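Local structure of ribonuclease J (Methanolobus psychrophilus R15, 5HAB) at residues Ala106-Pro114 against Thr130-Glu141; Gly56-His65 against Ile79-Asp87. The protein is an archaeal RNase J of the metallo-beta-lactamase and beta-CASP family, an exoribonuclease that cleaves RNA. The protein carries 1 engineered substitution. All coordinates share one frame; numbering follows the deposited sequence.

Contact 1: Ala106-Pro114 against Thr130-Glu141; sequences ALDHIGAIP and TTALIKHQIDSE. Engineered in segment 106-114: Ala106 (natural residue His). With nucleotides of chain D.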
loop_
_atom_site.group_PDB
_atom_site.type_symbol
_atom_site.label_atom_id
_atom_site.label_comp_id
_atom_site.label_asym_id
_atom_site.label_seq_id
_atom_site.Cartn_x
_atom_site.Cartn_y
_atom_site.Cartn_z
ATOM N N ALA B 106 17.802 25.510 3.856
ATOM C CA ALA B 106 16.411 25.071 3.954
ATOM C C ALA B 106 16.044 24.892 5.422
ATOM O O ALA B 106 16.931 24.761 6.268
ATOM C CB ALA B 106 16.195 23.781 3.182
ATOM N N LEU B 107 14.745 24.862 5.719
ATOM C CA LEU B 107 14.269 24.893 7.108
ATOM C C LEU B 107 14.655 23.681 7.951
ATOM O O LEU B 107 14.650 23.756 9.176
ATOM C CB LEU B 107 12.748 25.050 7.164
ATOM C CG LEU B 107 12.141 26.425 6.872
ATOM C CD1 LEU B 107 10.660 26.408 7.201
ATOM C CD2 LEU B 107 12.847 27.510 7.662
ATOM N N ASP B 108 14.962 22.559 7.315
ATOM C CA ASP B 108 15.347 21.387 8.087
ATOM C C ASP B 108 16.823 21.486 8.475
ATOM O O ASP B 108 17.359 20.593 9.129
ATOM C CB ASP B 108 15.063 20.096 7.311
ATOM C CG ASP B 108 16.017 19.882 6.161
ATOM O OD1 ASP B 108 16.261 20.833 5.390
ATOM O OD2 ASP B 108 16.531 18.754 6.038
ATOM N N HIS B 109 17.469 22.588 8.091
ATOM C CA HIS B 109 18.829 22.868 8.540
ATOM C C HIS B 109 18.992 24.208 9.269
ATOM O O HIS B 109 19.876 24.343 10.111
ATOM C CB HIS B 109 19.799 22.819 7.361
ATOM C CG HIS B 109 20.235 21.436 7.005
ATOM N ND1 HIS B 109 21.308 21.181 6.179
ATOM C CD2 HIS B 109 19.737 20.228 7.361
ATOM C CE1 HIS B 109 21.453 19.874 6.042
ATOM N NE2 HIS B 109 20.512 19.274 6.749
ATOM N N ILE B 110 18.155 25.198 8.969
ATOM C CA ILE B 110 18.294 26.490 9.639
ATOM C C ILE B 110 17.007 26.951 10.303
ATOM O O ILE B 110 16.969 28.030 10.885
ATOM C CB ILE B 110 18.796 27.586 8.673
ATOM C CG1 ILE B 110 17.714 27.952 7.653
ATOM C CG2 ILE B 110 20.095 27.164 8.004
ATOM C CD1 ILE B 110 17.998 29.241 6.908
ATOM N N GLY B 111 15.960 26.137 10.234
ATOM C CA GLY B 111 14.669 26.522 10.780
ATOM C C GLY B 111 14.638 26.819 12.272
ATOM O O GLY B 111 13.782 27.570 12.737
ATOM N N ALA B 112 15.571 26.240 13.024
ATOM C CA ALA B 112 15.627 26.453 14.469
ATOM C C ALA B 112 16.774 27.382 14.877
ATOM O O ALA B 112 16.972 27.627 16.066
ATOM C CB ALA B 112 15.747 25.125 15.202
ATOM N N ILE B 113 17.544 27.864 13.900
ATOM C CA ILE B 113 18.618 28.828 14.168
ATOM C C ILE B 113 18.149 29.995 15.058
ATOM O O ILE B 113 18.760 30.238 16.102
ATOM C CB ILE B 113 19.244 29.356 12.854
ATOM C CG1 ILE B 113 20.149 28.298 12.218
ATOM C CG2 ILE B 113 20.028 30.632 13.109
ATOM C CD1 ILE B 113 21.412 28.027 12.998
ATOM N N PRO B 114 17.048 30.687 14.685
ATOM C CA PRO B 114 16.630 31.836 15.499
ATOM C C PRO B 114 16.162 31.486 16.905
ATOM O O PRO B 114 15.903 32.391 17.697
ATOM C CB PRO B 114 15.459 32.429 14.700
ATOM C CG PRO B 114 15.577 31.860 13.344
ATOM C CD PRO B 114 16.143 30.504 13.536
ATOM N N THR B 130 23.424 30.629 1.801
ATOM C CA THR B 130 22.955 30.200 3.112
ATOM C C THR B 130 23.100 31.313 4.140
ATOM O O THR B 130 22.171 31.581 4.907
ATOM C CB THR B 130 23.726 28.974 3.620
ATOM O OG1 THR B 130 23.785 27.978 2.593
ATOM C CG2 THR B 130 23.050 28.401 4.851
ATOM N N THR B 131 24.266 31.956 4.148
ATOM C CA THR B 131 24.515 33.053 5.080
ATOM C C THR B 131 23.498 34.159 4.873
ATOM O O THR B 131 22.973 34.704 5.834
ATOM C CB THR B 131 25.925 33.658 4.919
ATOM O OG1 THR B 131 26.082 34.148 3.583
ATOM C CG2 THR B 131 27.009 32.628 5.215
ATOM N N ALA B 132 23.215 34.476 3.614
ATOM C CA ALA B 132 22.225 35.498 3.302
ATOM C C ALA B 132 20.857 35.124 3.869
ATOM O O ALA B 132 20.179 35.965 4.455
ATOM C CB ALA B 132 22.136 35.720 1.802
ATOM N N LEU B 133 20.451 33.866 3.695
ATOM C CA LEU B 133 19.140 33.438 4.187
ATOM C C LEU B 133 19.063 33.462 5.713
ATOM O O LEU B 133 18.029 33.825 6.293
ATOM C CB LEU B 133 18.807 32.036 3.687
ATOM C CG LEU B 133 18.585 31.908 2.182
ATOM C CD1 LEU B 133 18.664 30.448 1.783
ATOM C CD2 LEU B 133 17.262 32.529 1.775
ATOM N N ILE B 134 20.157 33.060 6.354
ATOM C CA ILE B 134 20.231 33.092 7.807
ATOM C C ILE B 134 20.148 34.536 8.291
ATOM O O ILE B 134 19.404 34.834 9.222
ATOM C CB ILE B 134 21.498 32.402 8.337
ATOM C CG1 ILE B 134 21.472 30.905 8.020
ATOM C CG2 ILE B 134 21.604 32.595 9.841
ATOM C CD1 ILE B 134 22.765 30.199 8.385
ATOM N N LYS B 135 20.899 35.439 7.665
ATOM C CA LYS B 135 20.822 36.852 8.049
ATOM C C LYS B 135 19.420 37.417 7.888
ATOM O O LYS B 135 18.888 38.036 8.812
ATOM C CB LYS B 135 21.798 37.722 7.246
ATOM C CG LYS B 135 23.251 37.495 7.550
ATOM C CD LYS B 135 24.118 38.456 6.764
ATOM C CE LYS B 135 25.584 38.110 6.915
ATOM N NZ LYS B 135 26.452 38.976 6.074
ATOM N N HIS B 136 18.826 37.200 6.717
ATOM C CA HIS B 136 17.485 37.711 6.453
ATOM C C HIS B 136 16.487 37.141 7.452
ATOM O O HIS B 136 15.504 37.793 7.790
ATOM C CB HIS B 136 17.050 37.398 5.018
ATOM C CG HIS B 136 17.818 38.159 3.981
ATOM N ND1 HIS B 136 17.656 37.950 2.627
ATOM C CD2 HIS B 136 18.764 39.119 4.104
ATOM C CE1 HIS B 136 18.470 38.753 1.961
ATOM N NE2 HIS B 136 19.152 39.472 2.835
ATOM N N GLN B 137 16.746 35.930 7.931
ATOM C CA GLN B 137 15.832 35.302 8.875
ATOM C C GLN B 137 16.017 35.843 10.298
ATOM O O GLN B 137 15.038 36.114 10.989
ATOM C CB GLN B 137 16.009 33.788 8.847
ATOM C CG GLN B 137 15.355 33.058 9.993
ATOM C CD GLN B 137 15.385 31.558 9.797
ATOM O OE1 GLN B 137 16.334 30.887 10.203
ATOM N NE2 GLN B 137 14.342 31.022 9.169
ATOM N N ILE B 138 17.268 35.960 10.741
ATOM C CA ILE B 138 17.582 36.480 12.073
ATOM C C ILE B 138 16.977 37.867 12.275
ATOM O O ILE B 138 16.436 38.177 13.339
ATOM C CB ILE B 138 19.107 36.515 12.314
ATOM C CG1 ILE B 138 19.676 35.095 12.386
ATOM C CG2 ILE B 138 19.436 37.288 13.581
ATOM C CD1 ILE B 138 19.130 34.281 13.535
ATOM N N ASP B 139 17.063 38.693 11.233
ATOM C CA ASP B 139 16.486 40.034 11.248
ATOM C C ASP B 139 14.976 39.983 11.029
ATOM O O ASP B 139 14.412 40.838 10.347
ATOM C CB ASP B 139 17.141 40.924 10.186
ATOM C CG ASP B 139 18.660 40.916 10.268
ATOM O OD1 ASP B 139 19.198 40.572 11.344
ATOM O OD2 ASP B 139 19.315 41.261 9.258
ATOM N N SER B 140 14.325 38.971 11.592
ATOM C CA SER B 140 12.895 38.784 11.396
ATOM C C SER B 140 12.256 38.148 12.624
ATOM O O SER B 140 11.370 37.301 12.509
ATOM C CB SER B 140 12.629 37.923 10.157
ATOM O OG SER B 140 13.309 38.424 9.017
ATOM N N GLU B 141 12.725 38.553 13.800
ATOM C CA GLU B 141 12.092 38.162 15.053
ATOM C C GLU B 141 12.001 39.377 15.971
ATOM O O GLU B 141 11.072 39.500 16.771
ATOM C CB GLU B 141 12.857 37.019 15.727
ATOM C CG GLU B 141 14.362 37.213 15.803
ATOM C CD GLU B 141 15.055 36.068 16.517
ATOM O OE1 GLU B 141 16.273 35.879 16.305
ATOM O OE2 GLU B 141 14.382 35.357 17.293
ATOM P P A D 3 11.851 24.608 2.827
ATOM O OP1 A D 3 12.173 25.819 2.029
ATOM O OP2 A D 3 12.955 23.781 3.373
ATOM O "O5'" A D 3 10.923 25.037 4.051
ATOM C "C5'" A D 3 9.903 26.015 3.894
ATOM C "C4'" A D 3 8.568 25.386 3.577
ATOM O "O4'" A D 3 7.978 24.810 4.771
ATOM C "C3'" A D 3 7.494 26.323 3.052
ATOM O "O3'" A D 3 7.650 26.607 1.674
ATOM C "C2'" A D 3 6.206 25.572 3.373
ATOM O "O2'" A D 3 5.954 24.570 2.399
ATOM C "C1'" A D 3 6.569 24.883 4.693
ATOM N N9 A D 3 6.038 25.592 5.875
ATOM C C8 A D 3 6.648 26.516 6.690
ATOM N N7 A D 3 5.881 26.946 7.666
ATOM C C5 A D 3 4.687 26.258 7.484
ATOM C C6 A D 3 3.462 26.260 8.185
ATOM N N6 A D 3 3.222 27.009 9.265
ATOM N N1 A D 3 2.476 25.452 7.732
ATOM C C2 A D 3 2.708 24.697 6.651
ATOM N N3 A D 3 3.810 24.608 5.912
ATOM C C4 A D 3 4.772 25.422 6.385
ATOM P P A D 2 13.398 18.558 2.956
ATOM O OP1 A D 2 14.678 17.939 2.520
ATOM O OP2 A D 2 13.324 19.271 4.256
ATOM O "O5'" A D 2 12.932 19.549 1.796
ATOM C "C5'" A D 2 12.602 20.901 2.082
ATOM C "C4'" A D 2 11.204 21.250 1.635
ATOM O "O4'" A D 2 10.328 20.107 1.815
ATOM C "C3'" A D 2 10.529 22.374 2.408
ATOM O "O3'" A D 2 10.903 23.660 1.941
ATOM C "C2'" A D 2 9.045 22.069 2.240
ATOM O "O2'" A D 2 8.565 22.551 0.995
ATOM C "C1'" A D 2 9.043 20.539 2.208
ATOM N N9 A D 2 8.724 19.934 3.516
ATOM C C8 A D 2 9.528 19.109 4.265
ATOM N N7 A D 2 8.978 18.695 5.380
ATOM C C5 A D 2 7.718 19.274 5.360
ATOM C C6 A D 2 6.644 19.221 6.266
ATOM N N6 A D 2 6.676 18.528 7.409
ATOM N N1 A D 2 5.526 19.914 5.950
ATOM C C2 A D 2 5.501 20.607 4.802
ATOM N N3 A D 2 6.445 20.733 3.871
ATOM C C4 A D 2 7.540 20.030 4.211
#
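Beside the active-site motif of the metallo-beta-lactamase domain, helix 107-110 and the start of helix 113-116, joined by a type I turn from Ile110 to Ile113, pack through Ile110, Ile113 and Pro114 against one side of helix 128-138. Ile110 lies against Ile134 with two carbons: its CG2 and its CD1 are each 4.0 Å from Ile134 CG1. Its CG1 sits between the backbone N and the carbonyl carbon (chi1 70°), and from there CD1 also reaches Leu133, whose CB is 4.3 Å away. Ile113 crosses both Ile134 and Ile138 at about a right angle; its CG2 branch, 3.8 Å from Ile138 CD1, does the touching in each case. Gln137 is the knob of the interface, set among Leu107, Ile110, Ile113 and Pro114. With CG anti to the backbone N (chi1 167°) and the chain extended beyond it, the side chain passes the proline ring at about a right angle, Gln137 CG lying 3.6 Å from Pro114 CG. Segment 106-114 begins within the HxHxDH signature of this superfamily, here represented by His104, the engineered Ala106, Asp108 and His109. Ala106, engineered in place of histidine, is the N-cap residue; its O accepts from both His109 N and Ile110 N, and its CB approaches OP2 of nucleotide A3 of chain D to 3.2 Å. The same phosphate oxygen takes a hydrogen bond from Leu107 N (3.1 Å, 154° at the hydrogen), while the Leu107 side chain runs alongside the RNA backbone, CD1 3.4 Å from C5' of A3; its other branch, CD2, faces the Gln137 amide. Ala132, Leu133 and His136 of helix 128-138 also meet helix 293-304.

Contact 2: Gly56-His65 against Ile79-Asp87; sequences GIRLDRVQIH and IEMGAIPDD. With SO4 (sulfate ion), chain G; nucleotides of chain D.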
loop_
_atom_site.group_PDB
_atom_site.type_symbol
_atom_site.label_atom_id
_atom_site.label_comp_id
_atom_site.label_asym_id
_atom_site.label_seq_id
_atom_site.Cartn_x
_atom_site.Cartn_y
_atom_site.Cartn_z
ATOM N N GLY B 56 17.749 22.387 12.563
ATOM C CA GLY B 56 16.533 22.371 11.767
ATOM C C GLY B 56 15.232 22.374 12.539
ATOM O O GLY B 56 15.223 22.257 13.763
ATOM N N ILE B 57 14.127 22.536 11.820
ATOM C CA ILE B 57 12.805 22.468 12.430
ATOM C C ILE B 57 11.997 21.334 11.789
ATOM O O ILE B 57 12.225 20.986 10.629
ATOM C CB ILE B 57 12.079 23.833 12.319
ATOM C CG1 ILE B 57 10.805 23.846 13.164
ATOM C CG2 ILE B 57 11.782 24.176 10.869
ATOM C CD1 ILE B 57 10.123 25.188 13.223
ATOM N N ARG B 58 11.077 20.745 12.552
ATOM C CA ARG B 58 10.150 19.740 12.030
ATOM C C ARG B 58 8.739 20.329 11.956
ATOM O O ARG B 58 8.111 20.585 12.982
ATOM C CB ARG B 58 10.159 18.482 12.904
ATOM C CG ARG B 58 9.191 17.409 12.447
ATOM C CD ARG B 58 9.114 16.240 13.426
ATOM N NE ARG B 58 8.161 15.230 12.968
ATOM C CZ ARG B 58 7.867 14.110 13.623
ATOM N NH1 ARG B 58 8.456 13.833 14.780
ATOM N NH2 ARG B 58 6.985 13.263 13.112
ATOM N N LEU B 59 8.227 20.505 10.744
ATOM C CA LEU B 59 7.003 21.279 10.539
ATOM C C LEU B 59 5.714 20.592 10.986
ATOM O O LEU B 59 4.823 21.255 11.517
ATOM C CB LEU B 59 6.875 21.660 9.063
ATOM C CG LEU B 59 7.701 22.861 8.599
ATOM C CD1 LEU B 59 7.655 23.978 9.638
ATOM C CD2 LEU B 59 9.137 22.449 8.294
ATOM N N ASP B 60 5.600 19.282 10.776
ATOM C CA ASP B 60 4.355 18.581 11.109
ATOM C C ASP B 60 4.038 18.631 12.603
ATOM O O ASP B 60 2.870 18.584 12.990
ATOM C CB ASP B 60 4.380 17.128 10.622
ATOM C CG ASP B 60 5.759 16.521 10.652
ATOM O OD1 ASP B 60 6.486 16.663 9.644
ATOM O OD2 ASP B 60 6.106 15.892 11.673
ATOM N N ARG B 61 5.065 18.726 13.445
ATOM C CA ARG B 61 4.833 18.849 14.885
ATOM C C ARG B 61 4.224 20.203 15.255
ATOM O O ARG B 61 3.656 20.360 16.334
ATOM C CB ARG B 61 6.135 18.644 15.666
ATOM C CG ARG B 61 6.488 17.199 15.971
ATOM C CD ARG B 61 5.373 16.573 16.795
ATOM N NE ARG B 61 5.751 15.291 17.378
ATOM C CZ ARG B 61 5.545 14.116 16.798
ATOM N NH1 ARG B 61 5.922 13.002 17.412
ATOM N NH2 ARG B 61 4.968 14.057 15.605
ATOM N N VAL B 62 4.329 21.167 14.347
ATOM C CA VAL B 62 3.704 22.467 14.531
ATOM C C VAL B 62 2.256 22.408 14.034
ATOM O O VAL B 62 1.357 23.009 14.625
ATOM C CB VAL B 62 4.505 23.571 13.806
ATOM C CG1 VAL B 62 3.719 24.869 13.748
ATOM C CG2 VAL B 62 5.854 23.782 14.485
ATOM N N GLN B 63 2.036 21.643 12.970
ATOM C CA GLN B 63 0.733 21.574 12.309
ATOM C C GLN B 63 -0.322 20.820 13.117
ATOM O O GLN B 63 -1.508 21.130 13.025
ATOM C CB GLN B 63 0.887 20.928 10.932
ATOM C CG GLN B 63 1.817 21.693 10.008
ATOM C CD GLN B 63 1.959 21.042 8.651
ATOM O OE1 GLN B 63 3.005 20.479 8.327
ATOM N NE2 GLN B 63 0.907 21.120 7.846
ATOM N N ILE B 64 0.097 19.838 13.911
ATOM C CA ILE B 64 -0.865 19.035 14.665
ATOM C C ILE B 64 -1.495 19.864 15.779
ATOM O O ILE B 64 -2.523 19.487 16.337
ATOM C CB ILE B 64 -0.223 17.761 15.243
ATOM C CG1 ILE B 64 0.873 18.113 16.252
ATOM C CG2 ILE B 64 0.320 16.886 14.125
ATOM C CD1 ILE B 64 1.326 16.932 17.085
ATOM N N HIS B 65 -0.891 21.004 16.087
ATOM C CA HIS B 65 -1.460 21.918 17.065
ATOM C C HIS B 65 -2.190 23.056 16.364
ATOM O O HIS B 65 -1.611 23.780 15.550
ATOM C CB HIS B 65 -0.373 22.469 17.994
ATOM C CG HIS B 65 0.202 21.443 18.921
ATOM N ND1 HIS B 65 1.434 20.860 18.718
ATOM C CD2 HIS B 65 -0.290 20.896 20.059
ATOM C CE1 HIS B 65 1.676 19.995 19.687
ATOM N NE2 HIS B 65 0.646 19.998 20.515
ATOM N N ILE B 79 10.563 22.769 21.954
ATOM C CA ILE B 79 11.270 21.528 22.243
ATOM C C ILE B 79 10.291 20.486 22.771
ATOM O O ILE B 79 10.353 19.319 22.380
ATOM C CB ILE B 79 12.423 21.751 23.231
ATOM C CG1 ILE B 79 13.540 22.554 22.570
ATOM C CG2 ILE B 79 12.975 20.425 23.708
ATOM C CD1 ILE B 79 14.694 22.853 23.493
ATOM N N GLU B 80 9.383 20.910 23.647
ATOM C CA GLU B 80 8.354 20.009 24.174
ATOM C C GLU B 80 7.450 19.487 23.055
ATOM O O GLU B 80 6.990 18.349 23.110
ATOM C CB GLU B 80 7.514 20.701 25.252
ATOM C CG GLU B 80 8.289 21.056 26.519
ATOM C CD GLU B 80 7.456 21.846 27.521
ATOM O OE1 GLU B 80 6.212 21.818 27.418
ATOM O OE2 GLU B 80 8.046 22.496 28.412
ATOM N N MET B 81 7.196 20.316 22.046
ATOM C CA MET B 81 6.524 19.837 20.841
ATOM C C MET B 81 7.518 19.061 19.973
ATOM O O MET B 81 7.212 17.977 19.484
ATOM C CB MET B 81 5.935 20.994 20.032
ATOM C CG MET B 81 5.089 21.967 20.830
ATOM S SD MET B 81 4.159 23.079 19.758
ATOM C CE MET B 81 5.366 23.424 18.485
ATOM N N GLY B 82 8.697 19.655 19.783
ATOM C CA GLY B 82 9.787 19.093 18.997
ATOM C C GLY B 82 9.411 18.540 17.638
ATOM O O GLY B 82 9.322 17.317 17.546
ATOM N N ALA B 83 9.184 19.328 16.574
ATOM C CA ALA B 83 9.395 20.780 16.345
ATOM C C ALA B 83 10.867 21.198 16.256
ATOM O O ALA B 83 11.364 21.390 15.146
ATOM C CB ALA B 83 8.659 21.634 17.357
ATOM N N ILE B 84 11.563 21.395 17.372
ATOM C CA ILE B 84 12.985 21.751 17.261
ATOM C C ILE B 84 13.837 20.835 18.133
ATOM O O ILE B 84 13.328 20.227 19.075
ATOM C CB ILE B 84 13.245 23.241 17.608
ATOM C CG1 ILE B 84 13.020 23.513 19.097
ATOM C CG2 ILE B 84 12.406 24.155 16.723
ATOM C CD1 ILE B 84 13.422 24.917 19.515
ATOM N N PRO B 85 15.142 20.732 17.821
ATOM C CA PRO B 85 15.970 19.766 18.549
ATOM C C PRO B 85 16.136 20.106 20.021
ATOM O O PRO B 85 16.255 21.272 20.384
ATOM C CB PRO B 85 17.319 19.825 17.813
ATOM C CG PRO B 85 17.259 21.014 16.952
ATOM C CD PRO B 85 15.844 21.294 16.657
ATOM N N ASP B 86 16.126 19.071 20.855
ATOM C CA ASP B 86 16.310 19.221 22.289
ATOM C C ASP B 86 17.791 19.354 22.600
ATOM O O ASP B 86 18.458 18.367 22.893
ATOM C CB ASP B 86 15.720 18.023 23.024
ATOM C CG ASP B 86 15.726 18.197 24.525
ATOM O OD1 ASP B 86 16.268 19.206 25.020
ATOM O OD2 ASP B 86 15.184 17.311 25.213
ATOM N N ASP B 87 18.295 20.580 22.566
ATOM C CA ASP B 87 19.718 20.811 22.761
ATOM C C ASP B 87 20.101 21.034 24.226
ATOM O O ASP B 87 21.245 21.373 24.520
ATOM C CB ASP B 87 20.177 21.996 21.910
ATOM C CG ASP B 87 19.638 23.316 22.406
ATOM O OD1 ASP B 87 18.605 23.324 23.111
ATOM O OD2 ASP B 87 20.251 24.351 22.080
HETATM S S SO4 G . 5.842 10.474 14.908
HETATM O O1 SO4 G . 4.952 11.554 15.324
HETATM O O2 SO4 G . 7.230 10.895 15.092
HETATM O O3 SO4 G . 5.586 10.160 13.500
HETATM O O4 SO4 G . 5.586 9.300 15.740
ATOM P P A D 2 13.398 18.558 2.956
ATOM O OP1 A D 2 14.678 17.939 2.520
ATOM O OP2 A D 2 13.324 19.271 4.256
ATOM O "O5'" A D 2 12.932 19.549 1.796
ATOM C "C5'" A D 2 12.602 20.901 2.082
ATOM C "C4'" A D 2 11.204 21.250 1.635
ATOM O "O4'" A D 2 10.328 20.107 1.815
ATOM C "C3'" A D 2 10.529 22.374 2.408
ATOM O "O3'" A D 2 10.903 23.660 1.941
ATOM C "C2'" A D 2 9.045 22.069 2.240
ATOM O "O2'" A D 2 8.565 22.551 0.995
ATOM C "C1'" A D 2 9.043 20.539 2.208
ATOM N N9 A D 2 8.724 19.934 3.516
ATOM C C8 A D 2 9.528 19.109 4.265
ATOM N N7 A D 2 8.978 18.695 5.380
ATOM C C5 A D 2 7.718 19.274 5.360
ATOM C C6 A D 2 6.644 19.221 6.266
ATOM N N6 A D 2 6.676 18.528 7.409
ATOM N N1 A D 2 5.526 19.914 5.950
ATOM C C2 A D 2 5.501 20.607 4.802
ATOM N N3 A D 2 6.445 20.733 3.871
ATOM C C4 A D 2 7.540 20.030 4.211
HETATM O O HOH W 1 9.922 15.046 16.625
#
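A cis peptide bond joins Gly82 to Ala83, and both residues have positive phi as the chain leaves helix 75-81. Ala83 O accepts from Arg58 N at 2.7 Å, in its carbonyl plane and on a lone pair (165° at the hydrogen). The same oxygen is approached by Ile57, whose CG1, anti to the backbone N (chi1 -170°), also packs on Ile84 CG2 at 3.9 Å. Arg61 folds at chi2 (-59°) over the Gly82-Ala83 link, its CG 3.2 Å from Gly82 O and its CD beside Met81 O. Segment 56-65, following strand 49-53 of the metallo-beta-lactamase domain, faces the bound RNA, with Asp60 OD1 2.9 Å from N6 of nucleotide A2 of chain D. Asp60 OD2 forms a salt bridge with Arg58 NE, restraining an extended side chain whose NH1 reaches Gly82 O through a water. Arg58 NH1 lies over the centre of the Arg61 guanidinium, the two planes tilted against each other, and both groups bind one sulfate, probably from the crystallisation liquor; its O1 takes bonds from both Arg61 NH1 and NH2. Met81 SD approaches the His65 ring obliquely, 4.2 Å from its centroid, and His65 ND1 donates a hydrogen bond to Arg61 O.

Overall arrangement
The two contacts follow one another along the chain, contact 2 closing before contact 1 opens, and their centres lie 16 Å apart. Both border the mixed sheet of the metallo-beta-lactamase domain: segment 56-65 follows strand 49-53, segment 106-114 the neighbouring parallel strand 96-102, and helix 128-138 strand 124-126. They touch directly where Leu107 O meets Ile57 N at 3.0 Å, a probable hydrogen bond, and where Ala112 packs on Ile84. Helix 293-304 falls in the beta-CASP range, which places contact 1 at the junction of the two domains; contact 2 reaches helix 381-396 and a second subunit. Together they line the RNA path, phosphates at contact 1 and an adenine at contact 2, consistent with placing substrate at the active site.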